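Local structure of carboxypeptidase Y inhibitor (1WPX) at residues B[111-122]-B[137-148]. The protein inhibits carboxypeptidase Y specifically and potently, as a member of the phosphatidylethanolamine-binding protein family. Residues are numbered along the deposited sequence; the frame is centred on the assembly and turned at random.
Sequences CHLVECDLKLLN and SEFNTKGSNTLI. With SO4 (sulfate ion), chain G.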
loop_
_atom_site.group_PDB
_atom_site.type_symbol
_atom_site.label_atom_id
_atom_site.label_comp_id
_atom_site.label_asym_id
_atom_site.label_seq_id
_atom_site.Cartn_x
_atom_site.Cartn_y
_atom_site.Cartn_z
ATOM N N CYS B 111 8.892 2.933 -30.962
ATOM C CA CYS B 111 7.714 3.788 -30.924
ATOM C C CYS B 111 6.395 3.017 -30.967
ATOM O O CYS B 111 6.043 2.407 -31.977
ATOM C CB CYS B 111 7.781 4.797 -32.075
ATOM S SG CYS B 111 6.717 6.227 -31.861
ATOM N N HIS B 112 5.659 3.070 -29.864
ATOM C CA HIS B 112 4.393 2.367 -29.759
ATOM C C HIS B 112 3.168 3.238 -30.012
ATOM O O HIS B 112 2.133 2.752 -30.483
ATOM C CB HIS B 112 4.283 1.721 -28.374
ATOM C CG HIS B 112 5.031 0.431 -28.251
ATOM N ND1 HIS B 112 4.520 -0.768 -28.696
ATOM C CD2 HIS B 112 6.263 0.158 -27.763
ATOM C CE1 HIS B 112 5.406 -1.727 -28.487
ATOM N NE2 HIS B 112 6.472 -1.191 -27.922
ATOM N N LEU B 113 3.280 4.525 -29.712
ATOM C CA LEU B 113 2.144 5.412 -29.885
ATOM C C LEU B 113 2.554 6.870 -29.813
ATOM O O LEU B 113 3.488 7.230 -29.089
ATOM C CB LEU B 113 1.100 5.090 -28.809
ATOM C CG LEU B 113 -0.212 5.858 -28.626
ATOM C CD1 LEU B 113 0.055 7.146 -27.891
ATOM C CD2 LEU B 113 -0.875 6.101 -29.970
ATOM N N VAL B 114 1.859 7.697 -30.590
ATOM C CA VAL B 114 2.098 9.134 -30.640
ATOM C C VAL B 114 0.838 9.843 -31.112
ATOM O O VAL B 114 0.545 9.861 -32.299
ATOM C CB VAL B 114 3.239 9.509 -31.608
ATOM C CG1 VAL B 114 3.319 11.022 -31.742
ATOM C CG2 VAL B 114 4.555 8.981 -31.097
ATOM N N GLU B 115 0.097 10.415 -30.170
ATOM C CA GLU B 115 -1.132 11.142 -30.467
ATOM C C GLU B 115 -0.895 12.624 -30.212
ATOM O O GLU B 115 -0.365 12.999 -29.162
ATOM C CB GLU B 115 -2.253 10.666 -29.560
ATOM C CG GLU B 115 -3.331 9.892 -30.251
ATOM C CD GLU B 115 -4.523 9.708 -29.351
ATOM O OE1 GLU B 115 -4.371 9.040 -28.305
ATOM O OE2 GLU B 115 -5.603 10.242 -29.684
ATOM N N CYS B 116 -1.299 13.470 -31.156
ATOM C CA CYS B 116 -1.089 14.902 -30.998
ATOM C C CYS B 116 -2.355 15.730 -31.129
ATOM O O CYS B 116 -3.415 15.224 -31.512
ATOM C CB CYS B 116 -0.063 15.396 -32.015
ATOM S SG CYS B 116 1.456 14.431 -32.055
ATOM N N ASP B 117 -2.219 17.014 -30.806
ATOM C CA ASP B 117 -3.319 17.963 -30.874
ATOM C C ASP B 117 -4.490 17.489 -30.017
ATOM O O ASP B 117 -5.641 17.503 -30.454
ATOM C CB ASP B 117 -3.768 18.145 -32.323
ATOM C CG ASP B 117 -2.600 18.276 -33.284
ATOM O OD1 ASP B 117 -1.700 19.110 -33.033
ATOM O OD2 ASP B 117 -2.585 17.539 -34.296
ATOM N N LEU B 118 -4.172 17.067 -28.796
ATOM C CA LEU B 118 -5.160 16.596 -27.834
ATOM C C LEU B 118 -5.506 17.750 -26.913
ATOM O O LEU B 118 -4.617 18.480 -26.483
ATOM C CB LEU B 118 -4.577 15.469 -26.980
ATOM C CG LEU B 118 -4.467 14.050 -27.529
ATOM C CD1 LEU B 118 -3.428 13.273 -26.734
ATOM C CD2 LEU B 118 -5.829 13.376 -27.452
ATOM N N LYS B 119 -6.784 17.924 -26.607
ATOM C CA LYS B 119 -7.169 18.991 -25.698
ATOM C C LYS B 119 -7.943 18.407 -24.520
ATOM O O LYS B 119 -8.598 17.368 -24.639
ATOM C CB LYS B 119 -7.994 20.065 -26.421
ATOM C CG LYS B 119 -9.304 19.586 -26.996
ATOM C CD LYS B 119 -10.135 20.756 -27.513
ATOM C CE LYS B 119 -11.372 20.283 -28.299
ATOM N NZ LYS B 119 -11.052 19.599 -29.605
ATOM N N LEU B 120 -7.847 19.069 -23.377
ATOM C CA LEU B 120 -8.523 18.616 -22.175
ATOM C C LEU B 120 -10.013 18.951 -22.155
ATOM O O LEU B 120 -10.414 20.044 -22.550
ATOM C CB LEU B 120 -7.847 19.239 -20.952
ATOM C CG LEU B 120 -6.465 18.694 -20.586
ATOM C CD1 LEU B 120 -5.692 19.687 -19.723
ATOM C CD2 LEU B 120 -6.649 17.364 -19.870
ATOM N N LEU B 121 -10.832 18.003 -21.708
ATOM C CA LEU B 121 -12.266 18.238 -21.586
ATOM C C LEU B 121 -12.413 19.222 -20.428
ATOM O O LEU B 121 -13.251 20.118 -20.456
ATOM C CB LEU B 121 -13.003 16.946 -21.238
ATOM C CG LEU B 121 -13.074 15.840 -22.292
ATOM C CD1 LEU B 121 -13.514 14.542 -21.636
ATOM C CD2 LEU B 121 -14.040 16.235 -23.396
ATOM N N ASN B 122 -11.570 19.042 -19.416
ATOM C CA ASN B 122 -11.569 19.884 -18.222
ATOM C C ASN B 122 -12.960 19.964 -17.604
ATOM O O ASN B 122 -13.470 18.972 -17.077
ATOM C CB ASN B 122 -11.063 21.293 -18.559
ATOM C CG ASN B 122 -10.905 22.173 -17.318
ATOM O OD1 ASN B 122 -11.883 22.482 -16.628
ATOM N ND2 ASN B 122 -9.667 22.577 -17.029
ATOM N N SER B 137 -8.951 15.573 -15.452
ATOM C CA SER B 137 -9.675 15.573 -16.708
ATOM C C SER B 137 -9.169 14.556 -17.710
ATOM O O SER B 137 -7.992 14.211 -17.735
ATOM C CB SER B 137 -9.617 16.965 -17.344
ATOM O OG SER B 137 -10.175 16.947 -18.652
ATOM N N GLU B 138 -10.085 14.081 -18.543
ATOM C CA GLU B 138 -9.748 13.137 -19.590
ATOM C C GLU B 138 -9.508 13.982 -20.832
ATOM O O GLU B 138 -9.696 15.199 -20.804
ATOM C CB GLU B 138 -10.898 12.169 -19.820
ATOM C CG GLU B 138 -11.244 11.369 -18.586
ATOM C CD GLU B 138 -12.245 10.277 -18.870
ATOM O OE1 GLU B 138 -13.355 10.606 -19.347
ATOM O OE2 GLU B 138 -11.914 9.093 -18.618
ATOM N N PHE B 139 -9.096 13.351 -21.919
ATOM C CA PHE B 139 -8.831 14.102 -23.129
ATOM C C PHE B 139 -9.969 14.040 -24.128
ATOM O O PHE B 139 -10.774 13.106 -24.121
ATOM C CB PHE B 139 -7.551 13.589 -23.779
ATOM C CG PHE B 139 -6.344 13.776 -22.928
ATOM C CD1 PHE B 139 -5.746 15.024 -22.819
ATOM C CD2 PHE B 139 -5.833 12.718 -22.185
ATOM C CE1 PHE B 139 -4.656 15.221 -21.978
ATOM C CE2 PHE B 139 -4.745 12.904 -21.339
ATOM C CZ PHE B 139 -4.155 14.160 -21.234
ATOM N N ASN B 140 -10.047 15.068 -24.964
ATOM C CA ASN B 140 -11.051 15.109 -26.007
ATOM C C ASN B 140 -10.313 14.560 -27.220
ATOM O O ASN B 140 -9.443 15.227 -27.796
ATOM C CB ASN B 140 -11.514 16.536 -26.265
ATOM C CG ASN B 140 -12.650 16.599 -27.259
ATOM O OD1 ASN B 140 -13.229 17.656 -27.492
ATOM N ND2 ASN B 140 -12.977 15.457 -27.856
ATOM N N THR B 141 -10.654 13.327 -27.577
ATOM C CA THR B 141 -10.030 12.615 -28.684
ATOM C C THR B 141 -10.403 13.131 -30.079
ATOM O O THR B 141 -9.674 12.894 -31.040
ATOM C CB THR B 141 -10.381 11.117 -28.599
ATOM O OG1 THR B 141 -9.556 10.377 -29.502
ATOM C CG2 THR B 141 -11.854 10.890 -28.959
ATOM N N LYS B 142 -11.529 13.834 -30.178
ATOM C CA LYS B 142 -12.021 14.372 -31.446
ATOM C C LYS B 142 -10.978 14.896 -32.439
ATOM O O LYS B 142 -10.491 14.157 -33.303
ATOM C CB LYS B 142 -13.039 15.487 -31.187
ATOM C CG LYS B 142 -14.325 15.031 -30.535
ATOM C CD LYS B 142 -14.992 13.938 -31.343
ATOM C CE LYS B 142 -16.189 13.369 -30.594
ATOM N NZ LYS B 142 -16.722 12.138 -31.248
ATOM N N GLY B 143 -10.644 16.176 -32.322
ATOM C CA GLY B 143 -9.700 16.772 -33.250
ATOM C C GLY B 143 -8.236 16.389 -33.145
ATOM O O GLY B 143 -7.374 17.154 -33.573
ATOM N N SER B 144 -7.933 15.218 -32.600
ATOM C CA SER B 144 -6.533 14.826 -32.471
ATOM C C SER B 144 -5.984 14.221 -33.757
ATOM O O SER B 144 -6.738 13.909 -34.676
ATOM C CB SER B 144 -6.365 13.832 -31.319
ATOM O OG SER B 144 -7.102 12.645 -31.559
ATOM N N ASN B 145 -4.665 14.067 -33.816
ATOM C CA ASN B 145 -4.005 13.483 -34.977
ATOM C C ASN B 145 -2.990 12.445 -34.518
ATOM O O ASN B 145 -2.038 12.762 -33.805
ATOM C CB ASN B 145 -3.288 14.559 -35.812
ATOM C CG ASN B 145 -4.254 15.557 -36.443
ATOM O OD1 ASN B 145 -4.652 16.544 -35.818
ATOM N ND2 ASN B 145 -4.644 15.294 -37.685
ATOM N N THR B 146 -3.200 11.203 -34.931
ATOM C CA THR B 146 -2.304 10.119 -34.567
ATOM C C THR B 146 -1.170 10.001 -35.580
ATOM O O THR B 146 -1.398 9.624 -36.725
ATOM C CB THR B 146 -3.063 8.768 -34.525
ATOM O OG1 THR B 146 -4.076 8.814 -33.513
ATOM C CG2 THR B 146 -2.106 7.624 -34.224
ATOM N N LEU B 147 0.046 10.329 -35.168
ATOM C CA LEU B 147 1.190 10.221 -36.061
ATOM C C LEU B 147 1.651 8.770 -36.138
ATOM O O LEU B 147 2.108 8.312 -37.181
ATOM C CB LEU B 147 2.355 11.086 -35.572
ATOM C CG LEU B 147 2.144 12.598 -35.466
ATOM C CD1 LEU B 147 3.476 13.261 -35.143
ATOM C CD2 LEU B 147 1.577 13.140 -36.762
ATOM N N ILE B 148 1.534 8.055 -35.022
ATOM C CA ILE B 148 1.935 6.651 -34.952
ATOM C C ILE B 148 0.857 5.840 -34.237
ATOM O O ILE B 148 0.767 5.870 -33.011
ATOM C CB ILE B 148 3.266 6.498 -34.182
ATOM C CG1 ILE B 148 4.391 7.222 -34.930
ATOM C CG2 ILE B 148 3.595 5.029 -33.991
ATOM C CD1 ILE B 148 4.695 6.658 -36.303
HETATM S S SO4 G . 8.380 -3.990 -28.138
HETATM O O1 SO4 G . 8.317 -3.945 -29.610
HETATM O O2 SO4 G . 7.055 -4.361 -27.608
HETATM O O3 SO4 G . 9.383 -4.989 -27.722
HETATM O O4 SO4 G . 8.773 -2.665 -27.627
#
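Val114 and Ile148 pair across an antiparallel ladder of the phosphatidylethanolamine-binding fold, at a classic beta bulge in which Leu147 and Ile148 together stand opposite Val114. Val114 N-H points to a lone pair of Ile148 O, in the carbonyl plane; Leu147 N sits almost in line with the C=O of Val114, 2.9 Å from its O, though the N-H is bent (139°). Side chains follow the bulge: Val114 CB lies 4.0 Å from Ile148 CB, while CG1, anti to the backbone N (chi1 173°), swings over to Leu147 CB. Ile148 reaches on to Cys111 SG with both CG1 and CG2; Leu147 CD1 leans on Cys116 SG. Next to Cys111, His112 ND1 bonds Met151 O and NE2 donates to O4 of a sulfate, probably from the crystallisation liquor, lying at the ring edge in its plane and also held by Ala154 N and Tyr164 OH.

Past Cys116 and Asn145 the chain turns a corner at Asp117, whose OD2 is hydrogen-bonded to Ser177. Beyond it Leu118 CD2 points between Ser144 CB and Phe139 CB, its side chain roughly perpendicular to that of Phe139. Leu120 instead runs alongside Phe139 in the same direction, CD2 3.6 Å from ring atom CE1.

Farther on, Ser137 OG accepts from Asn122 N at 2.6 Å and donates to a lone pair of Glu138 O. An alanine here would probably leave Asn122 N without its acceptor. Glu138 O also accepts a hydrogen bond from Leu121 N, 3.2 Å away.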